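Major capsid protein (Norovirus Hu/GI.7/TCH-060/USA/2003, PDB 4P25) forms the norovirus capsid and, through its protruding P domain, binds histo-blood group antigens such as the Lewis Y glycan, probably serving attachment to host cells. Local coordinates at residues V162-S165 with R170-P173; T34-V39 with G199-Y204; G69-F72 with G77-L80. All blocks are in the same frame, centred on the assembly; numbering follows the deposited sequence.

How the interactions relate
Two of the three contacts share the six-stranded antiparallel sheet: interaction 3 pairs strands 66-73 and 78-83, and interaction 1 continues strand 154-163, the neighbour of 66-73, into the glycan pocket. Their centres lie about 23 Å apart. Interaction 2 belongs to the other sheet, where strand 201-208 meets the loop after strand 29-31; its centre is about 22 Å from that of interaction 1. Interactions 2 and 3 lie on opposite sides of the chain's centre, about 40 Å apart between centres. Along the chain, interaction 2 joins residues 160 positions apart and so brackets both others, with interaction 3 preceding interaction 1. Of the three, interaction 1 holds residues of the glycan pocket, which strand 108-115 also lines.

Interaction 1 of 3, residues V162-S165 with R170-P173; sequences VSPS and RVDP. With GAL (beta-D-galactopyranose), chain E.
Val171 reaches from the segment 170-173 toward the end of strand 154-163, where the chain runs into the glycan pocket of the P domain. From its CB the side chain forks. CG1, anti to the backbone N (chi1 175°), meets CG2 of Val162 at 4.0 Å. CG2, the other branch, presses on the peptide link between Ser163 and Pro164, 3.4 Å from Ser163 C and equally far from Pro164 N. Among the ring carbons of Pro164, CD is nearest to Val171 CG2, at 3.9 Å, with CG slightly farther; the two side chains cross at about a right angle. Ile211 also packs on Val171. A water bridges the backbones, accepting from Ser165 N and donating to Arg170 O.

Galactose lies against the same residues, Ser163 and Pro164. Its O4 donates a hydrogen bond of 2.8 Å to Pro164 O. Asp108 and His110 also hydrogen-bond the galactose, and a fucose touches Ser163 and Pro164. The chemistry is therefore divided: apolar packing by Val171 backs the Ser163-Pro164 peptide, whereas Pro164 O receives the sugar's O4 hydroxyl; Ser163 OG probably contributes, though its position is doubtful.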
loop_
_atom_site.group_PDB
_atom_site.type_symbol
_atom_site.label_atom_id
_atom_site.label_comp_id
_atom_site.label_asym_id
_atom_site.label_seq_id
_atom_site.Cartn_x
_atom_site.Cartn_y
_atom_site.Cartn_z
ATOM N N VAL A 162 0.461 -14.279 11.313
ATOM C CA VAL A 162 1.332 -15.453 11.302
ATOM C C VAL A 162 1.365 -16.106 12.681
ATOM O O VAL A 162 1.093 -15.454 13.688
ATOM C CB VAL A 162 2.770 -15.102 10.848
ATOM C CG1 VAL A 162 2.761 -14.547 9.433
ATOM C CG2 VAL A 162 3.419 -14.114 11.813
ATOM N N SER A 163 1.694 -17.395 12.721
ATOM C CA SER A 163 1.731 -18.153 13.970
ATOM C C SER A 163 2.802 -19.249 13.867
ATOM O O SER A 163 3.290 -19.523 12.769
ATOM C CB SER A 163 0.344 -18.740 14.265
ATOM O OG SER A 163 -0.047 -19.663 13.265
ATOM N N PRO A 164 3.192 -19.860 15.005
ATOM C CA PRO A 164 4.264 -20.867 14.975
ATOM C C PRO A 164 3.953 -22.082 14.097
ATOM O O PRO A 164 2.796 -22.478 13.964
ATOM C CB PRO A 164 4.374 -21.298 16.443
ATOM C CG PRO A 164 3.884 -20.131 17.209
ATOM C CD PRO A 164 2.770 -19.564 16.387
ATOM N N SER A 165 4.987 -22.668 13.504
ATOM C CA SER A 165 4.810 -23.838 12.652
ATOM C C SER A 165 4.438 -25.055 13.483
ATOM O O SER A 165 3.707 -25.933 13.026
ATOM C CB SER A 165 6.089 -24.123 11.857
ATOM O OG SER A 165 6.354 -23.089 10.925
ATOM N N ARG A 170 8.105 -20.509 18.561
ATOM C CA ARG A 170 7.981 -19.072 18.388
ATOM C C ARG A 170 8.117 -18.697 16.918
ATOM O O ARG A 170 8.611 -19.481 16.110
ATOM C CB ARG A 170 8.997 -18.333 19.266
ATOM C CG ARG A 170 8.712 -18.492 20.760
ATOM C CD ARG A 170 9.765 -17.837 21.641
ATOM N NE ARG A 170 9.401 -16.476 22.035
ATOM C CZ ARG A 170 9.685 -15.934 23.219
ATOM N NH1 ARG A 170 10.337 -16.643 24.136
ATOM N NH2 ARG A 170 9.317 -14.688 23.488
ATOM N N VAL A 171 7.656 -17.497 16.579
ATOM C CA VAL A 171 7.824 -16.991 15.225
ATOM C C VAL A 171 8.987 -16.009 15.200
ATOM O O VAL A 171 9.074 -15.120 16.045
ATOM C CB VAL A 171 6.554 -16.280 14.731
ATOM C CG1 VAL A 171 6.783 -15.650 13.360
ATOM C CG2 VAL A 171 5.389 -17.254 14.690
ATOM N N ASP A 172 9.885 -16.191 14.237
ATOM C CA ASP A 172 10.982 -15.255 14.016
ATOM C C ASP A 172 10.800 -14.606 12.648
ATOM O O ASP A 172 11.125 -15.215 11.630
ATOM C CB ASP A 172 12.324 -15.990 14.063
ATOM C CG ASP A 172 13.514 -15.057 13.915
ATOM O OD1 ASP A 172 13.316 -13.858 13.629
ATOM O OD2 ASP A 172 14.663 -15.524 14.084
ATOM N N PRO A 173 10.299 -13.361 12.620
ATOM C CA PRO A 173 10.015 -12.722 11.332
ATOM C C PRO A 173 11.269 -12.225 10.611
ATOM O O PRO A 173 11.154 -11.621 9.543
ATOM C CB PRO A 173 9.123 -11.544 11.727
ATOM C CG PRO A 173 9.602 -11.174 13.089
ATOM C CD PRO A 173 9.935 -12.492 13.757
HETATM C C1 GAL E . -2.656 -23.700 15.746
HETATM C C2 GAL E . -2.673 -22.729 14.577
HETATM C C3 GAL E . -1.641 -23.158 13.546
HETATM C C4 GAL E . -0.284 -23.302 14.216
HETATM C C5 GAL E . -0.401 -24.241 15.405
HETATM C C6 GAL E . 0.964 -24.378 16.083
HETATM O O2 GAL E . -3.977 -22.723 13.977
HETATM O O3 GAL E . -1.562 -22.171 12.508
HETATM O O4 GAL E . 0.167 -22.015 14.663
HETATM O O5 GAL E . -1.350 -23.711 16.341
HETATM O O6 GAL E . 0.945 -25.499 16.970
HETATM O O HOH W 1 7.451 -20.940 13.694
#

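Interaction 2 of 3, residues T34-V39 with G199-Y204; sequences TDQNQV and GEAIVY
Gln38 O takes a hydrogen bond from a water at 2.6 Å, and the same water lies 2.7 Å from Tyr204 OH, in the plane of the tyrosine ring and at its edge. This bridge is one of several that join a type I beta turn, Asp35 to Gln38, to the start of strand 201-208 in the seven-stranded antiparallel sheet. No direct hydrogen bond crosses between the two segments, so water supplies the polar links. A second water donates to Gln36 O and accepts from Ile202 N at 2.9 Å, satisfying a strand amide at the point where the turn approaches. Two further waters lie between Gln36 OE1 and the carbonyl oxygens of Gly199 and Glu200.

The turn itself is closed by Gln38 N bonding to Asp35 O at 3.0 Å. An Asx turn overlaps its start: Asn37 N donates to Asp35 OD1 at 2.9 Å, meeting that oxygen from 53° out of the carboxylate plane. The Gln36 side chain, extended beyond CG, runs alongside the methyl of Ala201 and brings CG, CD and OE1 all close to it, with OE1 nearest to Ala201 CB at 3.8 Å; Pro271 packs against the same glutamine. On the strand side, the CB of Glu200 points away from the loop, and its carboxylate makes a salt bridge to Lys260 and hydrogen bonds to Tyr262 and Thr268. The Tyr204 ring also makes an edge-to-face contact with Trp174. One face of the tyrosine ring carries Ile202 CG2, 3.5 Å above the plane and offset toward the rim.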
loop_
_atom_site.group_PDB
_atom_site.type_symbol
_atom_site.label_atom_id
_atom_site.label_comp_id
_atom_site.label_asym_id
_atom_site.label_seq_id
_atom_site.Cartn_x
_atom_site.Cartn_y
_atom_site.Cartn_z
ATOM N N THR A 34 19.920 -6.770 17.551
ATOM C CA THR A 34 20.558 -6.978 18.852
ATOM C C THR A 34 21.978 -7.520 18.680
ATOM O O THR A 34 22.906 -7.078 19.352
ATOM C CB THR A 34 19.715 -7.894 19.763
ATOM O OG1 THR A 34 18.437 -7.287 19.993
ATOM C CG2 THR A 34 20.408 -8.106 21.101
ATOM N N ASP A 35 22.137 -8.471 17.765
ATOM C CA ASP A 35 23.452 -8.870 17.286
ATOM C C ASP A 35 23.698 -8.085 16.006
ATOM O O ASP A 35 23.065 -8.346 14.986
ATOM C CB ASP A 35 23.479 -10.377 17.012
ATOM C CG ASP A 35 24.779 -10.848 16.366
ATOM O OD1 ASP A 35 25.722 -10.047 16.193
ATOM O OD2 ASP A 35 24.856 -12.049 16.039
ATOM N N GLN A 36 24.614 -7.123 16.055
ATOM C CA GLN A 36 24.828 -6.243 14.906
ATOM C C GLN A 36 25.576 -6.912 13.753
ATOM O O GLN A 36 25.751 -6.308 12.693
ATOM C CB GLN A 36 25.518 -4.943 15.324
ATOM C CG GLN A 36 24.597 -3.978 16.057
ATOM C CD GLN A 36 25.330 -2.763 16.595
ATOM O OE1 GLN A 36 26.363 -2.356 16.059
ATOM N NE2 GLN A 36 24.801 -2.182 17.664
ATOM N N ASN A 37 26.012 -8.153 13.960
ATOM C CA ASN A 37 26.597 -8.936 12.878
ATOM C C ASN A 37 25.573 -9.831 12.183
ATOM O O ASN A 37 25.915 -10.557 11.249
ATOM C CB ASN A 37 27.752 -9.792 13.391
ATOM C CG ASN A 37 28.830 -8.973 14.060
ATOM O OD1 ASN A 37 29.159 -9.196 15.224
ATOM N ND2 ASN A 37 29.387 -8.015 13.329
ATOM N N GLN A 38 24.326 -9.785 12.646
ATOM C CA GLN A 38 23.276 -10.617 12.058
ATOM C C GLN A 38 23.104 -10.356 10.560
ATOM O O GLN A 38 22.974 -9.210 10.130
ATOM C CB GLN A 38 21.939 -10.426 12.784
ATOM C CG GLN A 38 20.792 -11.228 12.169
ATOM C CD GLN A 38 19.511 -11.191 12.990
ATOM O OE1 GLN A 38 19.409 -10.469 13.982
ATOM N NE2 GLN A 38 18.525 -11.982 12.576
ATOM N N VAL A 39 23.110 -11.433 9.783
ATOM C CA VAL A 39 22.894 -11.368 8.342
ATOM C C VAL A 39 21.429 -11.657 8.035
ATOM O O VAL A 39 20.847 -12.575 8.612
ATOM C CB VAL A 39 23.769 -12.416 7.608
ATOM C CG1 VAL A 39 23.457 -12.446 6.121
ATOM C CG2 VAL A 39 25.243 -12.134 7.840
ATOM N N GLY A 199 31.912 -0.616 12.589
ATOM C CA GLY A 199 31.001 0.101 13.452
ATOM C C GLY A 199 29.628 0.315 12.851
ATOM O O GLY A 199 28.701 0.694 13.562
ATOM N N GLU A 200 29.488 0.072 11.549
ATOM C CA GLU A 200 28.202 0.278 10.892
ATOM C C GLU A 200 27.250 -0.879 11.166
ATOM O O GLU A 200 27.670 -2.035 11.270
ATOM C CB GLU A 200 28.366 0.507 9.382
ATOM C CG GLU A 200 29.057 1.826 9.040
ATOM C CD GLU A 200 29.054 2.152 7.554
ATOM O OE1 GLU A 200 28.227 1.590 6.799
ATOM O OE2 GLU A 200 29.886 2.985 7.142
ATOM N N ALA A 201 25.969 -0.551 11.301
ATOM C CA ALA A 201 24.934 -1.547 11.521
ATOM C C ALA A 201 23.793 -1.288 10.553
ATOM O O ALA A 201 23.454 -0.137 10.284
ATOM C CB ALA A 201 24.434 -1.478 12.953
ATOM N N ILE A 202 23.211 -2.361 10.027
ATOM C CA ILE A 202 22.064 -2.249 9.130
ATOM C C ILE A 202 20.880 -1.646 9.875
ATOM O O ILE A 202 20.615 -1.990 11.026
ATOM C CB ILE A 202 21.670 -3.624 8.574
ATOM C CG1 ILE A 202 22.840 -4.223 7.783
ATOM C CG2 ILE A 202 20.428 -3.521 7.686
ATOM C CD1 ILE A 202 22.734 -5.704 7.577
ATOM N N VAL A 203 20.184 -0.732 9.215
ATOM C CA VAL A 203 18.987 -0.132 9.787
ATOM C C VAL A 203 17.752 -0.910 9.350
ATOM O O VAL A 203 17.535 -1.127 8.157
ATOM C CB VAL A 203 18.850 1.340 9.382
ATOM C CG1 VAL A 203 17.529 1.907 9.886
ATOM C CG2 VAL A 203 20.026 2.138 9.928
ATOM N N TYR A 204 16.963 -1.342 10.327
ATOM C CA TYR A 204 15.737 -2.076 10.059
ATOM C C TYR A 204 14.537 -1.214 10.379
ATOM O O TYR A 204 14.490 -0.549 11.413
ATOM C CB TYR A 204 15.694 -3.377 10.860
ATOM C CG TYR A 204 16.829 -4.296 10.489
ATOM C CD1 TYR A 204 16.743 -5.111 9.372
ATOM C CD2 TYR A 204 18.001 -4.320 11.234
ATOM C CE1 TYR A 204 17.784 -5.939 9.014
ATOM C CE2 TYR A 204 19.053 -5.149 10.883
ATOM C CZ TYR A 204 18.935 -5.952 9.771
ATOM O OH TYR A 204 19.970 -6.779 9.406
HETATM O O HOH W 2 23.844 -4.889 11.334
HETATM O O HOH W 3 28.050 -2.724 14.039
HETATM O O HOH W 4 28.109 -0.656 16.190
HETATM O O HOH W 5 22.074 -6.975 11.134
#

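Interaction 3 of 3, residues G69-F72 with G77-L80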
loop_
_atom_site.group_PDB
_atom_site.type_symbol
_atom_site.label_atom_id
_atom_site.label_comp_id
_atom_site.label_asym_id
_atom_site.label_seq_id
_atom_site.Cartn_x
_atom_site.Cartn_y
_atom_site.Cartn_z
ATOM N N GLY A 69 -4.220 -17.123 -6.637
ATOM C CA GLY A 69 -4.141 -18.424 -7.272
ATOM C C GLY A 69 -5.489 -19.076 -7.455
ATOM O O GLY A 69 -6.517 -18.583 -6.989
ATOM N N LYS A 70 -5.473 -20.201 -8.154
ATOM C CA LYS A 70 -6.686 -20.969 -8.385
ATOM C C LYS A 70 -6.729 -22.201 -7.500
ATOM O O LYS A 70 -5.772 -22.973 -7.441
ATOM C CB LYS A 70 -6.791 -21.347 -9.858
ATOM C CG LYS A 70 -7.025 -20.131 -10.727
ATOM C CD LYS A 70 -6.853 -20.411 -12.203
ATOM C CE LYS A 70 -7.189 -19.163 -12.995
ATOM N NZ LYS A 70 -6.551 -17.946 -12.412
ATOM N N VAL A 71 -7.852 -22.375 -6.813
ATOM C CA VAL A 71 -8.036 -23.507 -5.912
ATOM C C VAL A 71 -8.090 -24.814 -6.693
ATOM O O VAL A 71 -8.773 -24.906 -7.714
ATOM C CB VAL A 71 -9.323 -23.341 -5.079
ATOM C CG1 VAL A 71 -9.601 -24.588 -4.231
ATOM C CG2 VAL A 71 -9.223 -22.100 -4.204
ATOM N N PHE A 72 -7.345 -25.810 -6.217
ATOM C CA PHE A 72 -7.390 -27.151 -6.794
ATOM C C PHE A 72 -7.437 -28.211 -5.690
ATOM O O PHE A 72 -7.174 -27.917 -4.524
ATOM C CB PHE A 72 -6.213 -27.389 -7.757
ATOM C CG PHE A 72 -4.876 -27.553 -7.076
ATOM C CD1 PHE A 72 -4.130 -26.444 -6.700
ATOM C CD2 PHE A 72 -4.357 -28.814 -6.834
ATOM C CE1 PHE A 72 -2.896 -26.598 -6.081
ATOM C CE2 PHE A 72 -3.127 -28.972 -6.218
ATOM C CZ PHE A 72 -2.397 -27.866 -5.839
ATOM N N GLY A 77 -6.935 -32.334 0.767
ATOM C CA GLY A 77 -7.768 -31.149 0.787
ATOM C C GLY A 77 -7.317 -30.241 -0.334
ATOM O O GLY A 77 -6.899 -30.725 -1.376
ATOM N N LYS A 78 -7.356 -28.934 -0.111
ATOM C CA LYS A 78 -7.150 -27.967 -1.189
ATOM C C LYS A 78 -5.748 -27.378 -1.291
ATOM O O LYS A 78 -4.946 -27.454 -0.361
ATOM C CB LYS A 78 -8.146 -26.822 -1.046
ATOM C CG LYS A 78 -9.595 -27.252 -1.113
ATOM C CD LYS A 78 -9.859 -27.940 -2.433
ATOM C CE LYS A 78 -11.324 -27.909 -2.790
ATOM N NZ LYS A 78 -12.125 -28.815 -1.934
ATOM N N GLY A 79 -5.472 -26.772 -2.442
ATOM C CA GLY A 79 -4.246 -26.021 -2.645
ATOM C C GLY A 79 -4.504 -24.873 -3.601
ATOM O O GLY A 79 -5.603 -24.759 -4.149
ATOM N N LEU A 80 -3.506 -24.015 -3.790
ATOM C CA LEU A 80 -3.585 -22.948 -4.788
ATOM C C LEU A 80 -2.545 -23.150 -5.874
ATOM O O LEU A 80 -1.361 -23.347 -5.579
ATOM C CB LEU A 80 -3.333 -21.575 -4.152
ATOM C CG LEU A 80 -4.389 -20.877 -3.305
ATOM C CD1 LEU A 80 -3.899 -19.466 -2.985
ATOM C CD2 LEU A 80 -5.734 -20.828 -4.017
#
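Strands 69-72 and 78-80 run antiparallel, their axes 4.6 Å apart at closest approach and 159° between their directions, as the two arms of a beta hairpin within the six-stranded sheet. Phe72 and Gly79 form a hydrogen-bonded pair: Phe72 N donates to Gly79 O and Gly79 N to Phe72 O, both at 2.9 Å, the first being the straighter with 163° at the hydrogen. Val71 and Leu80 make the adjacent non-hydrogen-bonded pair. CA-H...O contacts reinforce the backbone pairing, among them Val71 CA to Gly79 O.

On the face of the sheet that bears Val71 and Leu80, Val71 CG2 meets Leu80 CD2 at 3.7 Å. The other valine branch, CG1, is anti to the backbone N and lies against the Lys78 chain, nearest to its CD. The bend of that lysine at chi2 brings CD back toward both Val71 CG1 and Phe72 O. Phe145, in the loop after the neighbouring strand 142-144, touches both Lys78 and Leu80.

The opposite face carries the Phe72 ring. With CG set between the backbone N and the carbonyl carbon (chi1 72°), the ring folds back across the partner strand and lies over Gly79, where the absence of a side chain leaves it room. Gly79 CA makes an off-centre CH-pi contact, 4.2 Å from the ring centroid. At the edge of the ring, near its plane, Phe72 CE1 comes within 3.5 Å of Leu80 C.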